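Local coordinates for SAV1430 (PDB 2FFM), which is of unknown function but resembles the N-terminal domain of Nfu/NifU scaffold proteins, which suggests a role in iron-sulfur cluster assembly, at residues D29-V34 with K52-V57; N43-V48 with P76-V81. One frame throughout, in Å; residues are numbered along the deposited sequence.

Interaction 1. Residues D29-V34 with K52-V57; sequences DTYTKV and KSIFHV
The ring of Phe-55 meets Thr-30 at its edge: OG1 lies near the ring plane, 3.6 Å from CD1, in a non-hydrogen-bonded pair, where side chains of neighbouring strands come close, at the margin of an antiparallel sheet whose outermost strand is 29-31. Phe-55 chi1 (178°) sets CG beside the carbonyl carbon, and the ring presents its CD1 edge to the threonine hydroxyl. On the other face of the sheet, Tyr-31 CE1 lies at the edge of the His-56 imidazole, near its plane, and 3.8 Å from His-56 CB; these diagonal neighbours cross at a slant. Tyrosine suits this place because its ring packs on Ile-42 of helix 40-46, while its hydroxyl is hydrogen-bonded to Arg-23, which also forms a salt bridge with Asp-29. Ile-54, paired with Tyr-31, packs on Leu-46 of that helix, a good use of a beta-branched residue at a buried position of the strand. On its far side strand 51-57 carries a classic beta bulge, where Lys-52 and Ser-53 together pair with Asp-64 of strand 60-65. Two hydrogen-bonded pairs flank Thr-30 and Phe-55; their straightest bond runs from His-56 N to Asp-29 O, 2.8 Å long, with 169° at the hydrogen.

Interaction 2. Residues N43-V48 with P76-V81; sequences NDILKV and PKVEAV
Two helices of this alpha-beta fold, 40-46 and 71-80, meet here near their C-terminal ends in an apolar contact without a hydrogen bond between them. It is helix-helix packing in which residues i, i+1 and i+4 of each segment face the other: Asp-44, Ile-45 and Val-48 from one, Lys-77, Val-78 and Val-81 from the other. Positions one and four apart lie on one side of a helical turn.

Val-81 sends both methyls to the first segment. Its CG1, anti to the backbone N (chi1 174°), comes within 3.6 Å of Asp-44 CB, so the aspartate contributes its methylene here. The same CG1 lies 4.1 Å from Ile-45 CG1, and the two side chains cross at about a right angle. Valine suits the place because its short forked end offers two methyls without a long chain to order. Deeper in, the buried pair Ile-45 and Val-78 meets through Ile-45 CG2 and Val-78 CG1, 4.3 Å apart. This CG2 branch lies between Val-78 and Ile-54 of the sheet, so beta-branching suits the place and ties the helix contact to the strands beneath.

Val-48 closes the other end. Its CG2 is 4.4 Å from Val-81 CG2, while CG1 faces Val-78 and Lys-77. Lysine fits an exposed margin because its first carbon can pack while the extended chain carries the ammonium away; the touching atoms are Lys-77 CB and Val-48 CG1, 3.8 Å apart.

The four segments alternate along the chain, in the order 29-34, 43-48, 52-57 and 76-81, so the two contacts cross along the chain. Interaction 1 joins the edge strand 29-31 to strand 51-57, whereas interaction 2 pairs helices 40-46 and 71-80; their centres are about 12 Å apart. Helix 40-46 is the bridge, lying in sequence between the two strands and touching both segments of interaction 1: Leu-46 reaches Val-34 as well as Ile-54. The helix packs on the sheet with one side and on helix 71-80 with another, with Ile-45, Ile-54 and Val-78 buried between, consistent with the compact domain expected of an Nfu/NifU N-terminal relative.

Interaction 1. Residues D29-V34 with K52-V57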
loop_
_atom_site.group_PDB
_atom_site.type_symbol
_atom_site.label_atom_id
_atom_site.label_comp_id
_atom_site.label_asym_id
_atom_site.label_seq_id
_atom_site.Cartn_x
_atom_site.Cartn_y
_atom_site.Cartn_z
ATOM N N ASP A 29 -4.807 -4.508 9.494
ATOM C CA ASP A 29 -5.381 -5.383 8.476
ATOM C C ASP A 29 -4.328 -5.648 7.404
ATOM O O ASP A 29 -3.621 -4.737 6.987
ATOM C CB ASP A 29 -6.597 -4.723 7.822
ATOM C CG ASP A 29 -7.886 -4.948 8.598
ATOM O OD1 ASP A 29 -8.507 -6.026 8.446
ATOM O OD2 ASP A 29 -8.278 -4.039 9.357
ATOM N N THR A 30 -4.227 -6.899 6.970
ATOM C CA THR A 30 -3.278 -7.284 5.935
ATOM C C THR A 30 -4.091 -7.841 4.776
ATOM O O THR A 30 -4.735 -8.885 4.897
ATOM C CB THR A 30 -2.295 -8.364 6.426
ATOM O OG1 THR A 30 -1.649 -7.905 7.615
ATOM C CG2 THR A 30 -1.238 -8.652 5.366
ATOM N N TYR A 31 -4.067 -7.127 3.656
ATOM C CA TYR A 31 -4.812 -7.532 2.478
ATOM C C TYR A 31 -3.889 -8.128 1.443
ATOM O O TYR A 31 -2.930 -7.492 1.015
ATOM C CB TYR A 31 -5.529 -6.334 1.883
ATOM C CG TYR A 31 -6.239 -5.485 2.904
ATOM C CD1 TYR A 31 -5.704 -4.263 3.305
ATOM C CD2 TYR A 31 -7.476 -5.877 3.424
ATOM C CE1 TYR A 31 -6.387 -3.434 4.190
ATOM C CE2 TYR A 31 -8.174 -5.061 4.313
ATOM C CZ TYR A 31 -7.623 -3.836 4.688
ATOM O OH TYR A 31 -8.330 -3.005 5.523
ATOM N N THR A 32 -4.192 -9.354 1.033
ATOM C CA THR A 32 -3.381 -10.047 0.043
ATOM C C THR A 32 -4.098 -10.205 -1.294
ATOM O O THR A 32 -3.464 -10.464 -2.314
ATOM C CB THR A 32 -2.951 -11.446 0.561
ATOM O OG1 THR A 32 -4.119 -12.209 0.873
ATOM C CG2 THR A 32 -2.087 -11.316 1.804
ATOM N N LYS A 33 -5.417 -10.041 -1.283
ATOM C CA LYS A 33 -6.228 -10.177 -2.494
ATOM C C LYS A 33 -7.404 -9.199 -2.491
ATOM O O LYS A 33 -7.875 -8.791 -1.432
ATOM C CB LYS A 33 -6.758 -11.609 -2.613
ATOM C CG LYS A 33 -7.504 -12.120 -1.371
ATOM C CD LYS A 33 -8.015 -13.561 -1.560
ATOM C CE LYS A 33 -8.584 -14.165 -0.265
ATOM N NZ LYS A 33 -7.564 -14.328 0.827
ATOM N N VAL A 34 -7.891 -8.838 -3.673
ATOM C CA VAL A 34 -9.001 -7.899 -3.761
ATOM C C VAL A 34 -10.376 -8.545 -3.600
ATOM O O VAL A 34 -10.594 -9.688 -4.015
ATOM C CB VAL A 34 -8.993 -7.143 -5.108
ATOM C CG1 VAL A 34 -7.596 -6.612 -5.399
ATOM C CG2 VAL A 34 -9.465 -8.045 -6.223
ATOM N N LYS A 52 2.468 -7.303 -3.792
ATOM C CA LYS A 52 2.240 -8.617 -3.201
ATOM C C LYS A 52 1.159 -8.561 -2.115
ATOM O O LYS A 52 0.183 -9.300 -2.173
ATOM C CB LYS A 52 3.553 -9.168 -2.618
ATOM C CG LYS A 52 3.398 -10.491 -1.850
ATOM C CD LYS A 52 3.273 -11.697 -2.782
ATOM C CE LYS A 52 4.630 -12.368 -3.006
ATOM N NZ LYS A 52 5.662 -11.383 -3.462
ATOM N N SER A 53 1.340 -7.693 -1.124
ATOM C CA SER A 53 0.361 -7.560 -0.047
ATOM C C SER A 53 0.380 -6.140 0.483
ATOM O O SER A 53 1.226 -5.335 0.093
ATOM C CB SER A 53 0.675 -8.513 1.110
ATOM O OG SER A 53 1.677 -7.959 1.949
ATOM N N ILE A 54 -0.544 -5.853 1.396
ATOM C CA ILE A 54 -0.656 -4.530 2.001
ATOM C C ILE A 54 -0.936 -4.621 3.493
ATOM O O ILE A 54 -1.850 -5.319 3.913
ATOM C CB ILE A 54 -1.808 -3.711 1.354
ATOM C CG1 ILE A 54 -1.546 -3.532 -0.139
ATOM C CG2 ILE A 54 -1.936 -2.348 2.029
ATOM C CD1 ILE A 54 -0.263 -2.795 -0.426
ATOM N N PHE A 55 -0.133 -3.930 4.292
ATOM C CA PHE A 55 -0.338 -3.898 5.734
ATOM C C PHE A 55 -0.887 -2.512 6.000
ATOM O O PHE A 55 -0.231 -1.523 5.696
ATOM C CB PHE A 55 0.978 -4.070 6.491
ATOM C CG PHE A 55 0.831 -4.008 7.992
ATOM C CD1 PHE A 55 0.088 -4.966 8.675
ATOM C CD2 PHE A 55 1.479 -3.016 8.727
ATOM C CE1 PHE A 55 -0.000 -4.942 10.069
ATOM C CE2 PHE A 55 1.396 -2.984 10.120
ATOM C CZ PHE A 55 0.656 -3.948 10.793
ATOM N N HIS A 56 -2.089 -2.445 6.565
ATOM C CA HIS A 56 -2.739 -1.171 6.841
ATOM C C HIS A 56 -3.046 -0.984 8.322
ATOM O O HIS A 56 -3.798 -1.765 8.904
ATOM C CB HIS A 56 -4.043 -1.072 6.043
ATOM C CG HIS A 56 -4.686 0.277 6.110
ATOM N ND1 HIS A 56 -5.947 0.523 5.612
ATOM C CD2 HIS A 56 -4.234 1.456 6.594
ATOM C CE1 HIS A 56 -6.241 1.799 5.783
ATOM N NE2 HIS A 56 -5.219 2.388 6.377
ATOM N N VAL A 57 -2.490 0.064 8.924
ATOM C CA VAL A 57 -2.722 0.328 10.343
ATOM C C VAL A 57 -2.447 1.775 10.718
ATOM O O VAL A 57 -1.468 2.349 10.271
ATOM C CB VAL A 57 -1.845 -0.580 11.226
ATOM C CG1 VAL A 57 -0.392 -0.200 11.083
ATOM C CG2 VAL A 57 -2.294 -0.479 12.665
#

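Interaction 2. Residues N43-V48 with P76-V81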
loop_
_atom_site.group_PDB
_atom_site.type_symbol
_atom_site.label_atom_id
_atom_site.label_comp_id
_atom_site.label_asym_id
_atom_site.label_seq_id
_atom_site.Cartn_x
_atom_site.Cartn_y
_atom_site.Cartn_z
ATOM N N ASN A 43 -8.187 -2.103 -3.034
ATOM C CA ASN A 43 -8.271 -3.071 -4.134
ATOM C C ASN A 43 -7.538 -2.529 -5.355
ATOM O O ASN A 43 -7.011 -3.289 -6.154
ATOM C CB ASN A 43 -9.727 -3.353 -4.536
ATOM C CG ASN A 43 -10.495 -4.110 -3.480
ATOM O OD1 ASN A 43 -11.710 -3.934 -3.345
ATOM N ND2 ASN A 43 -9.803 -4.967 -2.731
ATOM N N ASP A 44 -7.519 -1.211 -5.511
ATOM C CA ASP A 44 -6.840 -0.667 -6.664
ATOM C C ASP A 44 -5.343 -0.851 -6.539
ATOM O O ASP A 44 -4.670 -1.103 -7.529
ATOM C CB ASP A 44 -7.196 0.804 -6.871
ATOM C CG ASP A 44 -8.638 0.992 -7.347
ATOM O OD1 ASP A 44 -9.277 0.001 -7.787
ATOM O OD2 ASP A 44 -9.136 2.137 -7.296
ATOM N N ILE A 45 -4.820 -0.755 -5.325
ATOM C CA ILE A 45 -3.393 -0.936 -5.128
ATOM C C ILE A 45 -3.005 -2.391 -5.398
ATOM O O ILE A 45 -2.028 -2.653 -6.092
ATOM C CB ILE A 45 -2.976 -0.512 -3.696
ATOM C CG1 ILE A 45 -3.241 0.986 -3.524
ATOM C CG2 ILE A 45 -1.504 -0.833 -3.451
ATOM C CD1 ILE A 45 -2.854 1.553 -2.174
ATOM N N LEU A 46 -3.768 -3.335 -4.861
ATOM C CA LEU A 46 -3.484 -4.752 -5.083
ATOM C C LEU A 46 -3.461 -5.148 -6.567
ATOM O O LEU A 46 -2.684 -6.003 -6.969
ATOM C CB LEU A 46 -4.511 -5.615 -4.350
ATOM C CG LEU A 46 -4.262 -5.899 -2.874
ATOM C CD1 LEU A 46 -3.957 -4.612 -2.142
ATOM C CD2 LEU A 46 -5.490 -6.576 -2.285
ATOM N N LYS A 47 -4.325 -4.528 -7.367
ATOM C CA LYS A 47 -4.398 -4.816 -8.791
ATOM C C LYS A 47 -3.151 -4.328 -9.533
ATOM O O LYS A 47 -2.971 -4.616 -10.722
ATOM C CB LYS A 47 -5.640 -4.165 -9.412
ATOM C CG LYS A 47 -6.971 -4.812 -9.047
ATOM C CD LYS A 47 -8.141 -4.048 -9.665
ATOM C CE LYS A 47 -9.479 -4.561 -9.120
ATOM N NZ LYS A 47 -10.611 -3.612 -9.376
ATOM N N VAL A 48 -2.300 -3.576 -8.841
ATOM C CA VAL A 48 -1.064 -3.074 -9.434
ATOM C C VAL A 48 -0.075 -4.221 -9.592
ATOM O O VAL A 48 0.225 -4.928 -8.635
ATOM C CB VAL A 48 -0.437 -1.973 -8.557
ATOM C CG1 VAL A 48 0.928 -1.589 -9.099
ATOM C CG2 VAL A 48 -1.351 -0.760 -8.535
ATOM N N PRO A 76 5.091 4.315 -8.862
ATOM C CA PRO A 76 4.306 5.315 -9.587
ATOM C C PRO A 76 2.863 4.885 -9.809
ATOM O O PRO A 76 1.933 5.695 -9.715
ATOM C CB PRO A 76 5.083 5.480 -10.890
ATOM C CG PRO A 76 5.746 4.151 -11.066
ATOM C CD PRO A 76 6.225 3.849 -9.679
ATOM N N LYS A 77 2.672 3.607 -10.107
ATOM C CA LYS A 77 1.320 3.113 -10.325
ATOM C C LYS A 77 0.587 3.091 -8.986
ATOM O O LYS A 77 -0.627 3.290 -8.928
ATOM C CB LYS A 77 1.352 1.714 -10.943
ATOM C CG LYS A 77 2.019 1.654 -12.303
ATOM C CD LYS A 77 2.110 0.221 -12.776
ATOM C CE LYS A 77 2.963 0.073 -14.027
ATOM N NZ LYS A 77 3.136 -1.376 -14.365
ATOM N N VAL A 78 1.335 2.865 -7.910
ATOM C CA VAL A 78 0.744 2.834 -6.587
ATOM C C VAL A 78 0.250 4.210 -6.180
ATOM O O VAL A 78 -0.830 4.339 -5.614
ATOM C CB VAL A 78 1.745 2.340 -5.538
ATOM C CG1 VAL A 78 1.163 2.520 -4.144
ATOM C CG2 VAL A 78 2.074 0.880 -5.791
ATOM N N GLU A 79 1.042 5.233 -6.469
ATOM C CA GLU A 79 0.666 6.596 -6.128
ATOM C C GLU A 79 -0.413 7.083 -7.077
ATOM O O GLU A 79 -1.208 7.945 -6.728
ATOM C CB GLU A 79 1.891 7.512 -6.203
ATOM C CG GLU A 79 1.634 8.954 -5.779
ATOM C CD GLU A 79 1.152 9.835 -6.919
ATOM O OE1 GLU A 79 0.840 11.024 -6.676
ATOM O OE2 GLU A 79 1.090 9.342 -8.067
ATOM N N ALA A 80 -0.441 6.519 -8.279
ATOM C CA ALA A 80 -1.431 6.904 -9.278
ATOM C C ALA A 80 -2.850 6.588 -8.804
ATOM O O ALA A 80 -3.823 7.188 -9.268
ATOM C CB ALA A 80 -1.147 6.192 -10.591
ATOM N N VAL A 81 -2.959 5.637 -7.883
ATOM C CA VAL A 81 -4.243 5.232 -7.328
ATOM C C VAL A 81 -4.892 6.401 -6.583
ATOM O O VAL A 81 -6.084 6.645 -6.729
ATOM C CB VAL A 81 -4.061 4.027 -6.365
ATOM C CG1 VAL A 81 -5.375 3.684 -5.675
ATOM C CG2 VAL A 81 -3.535 2.829 -7.138
#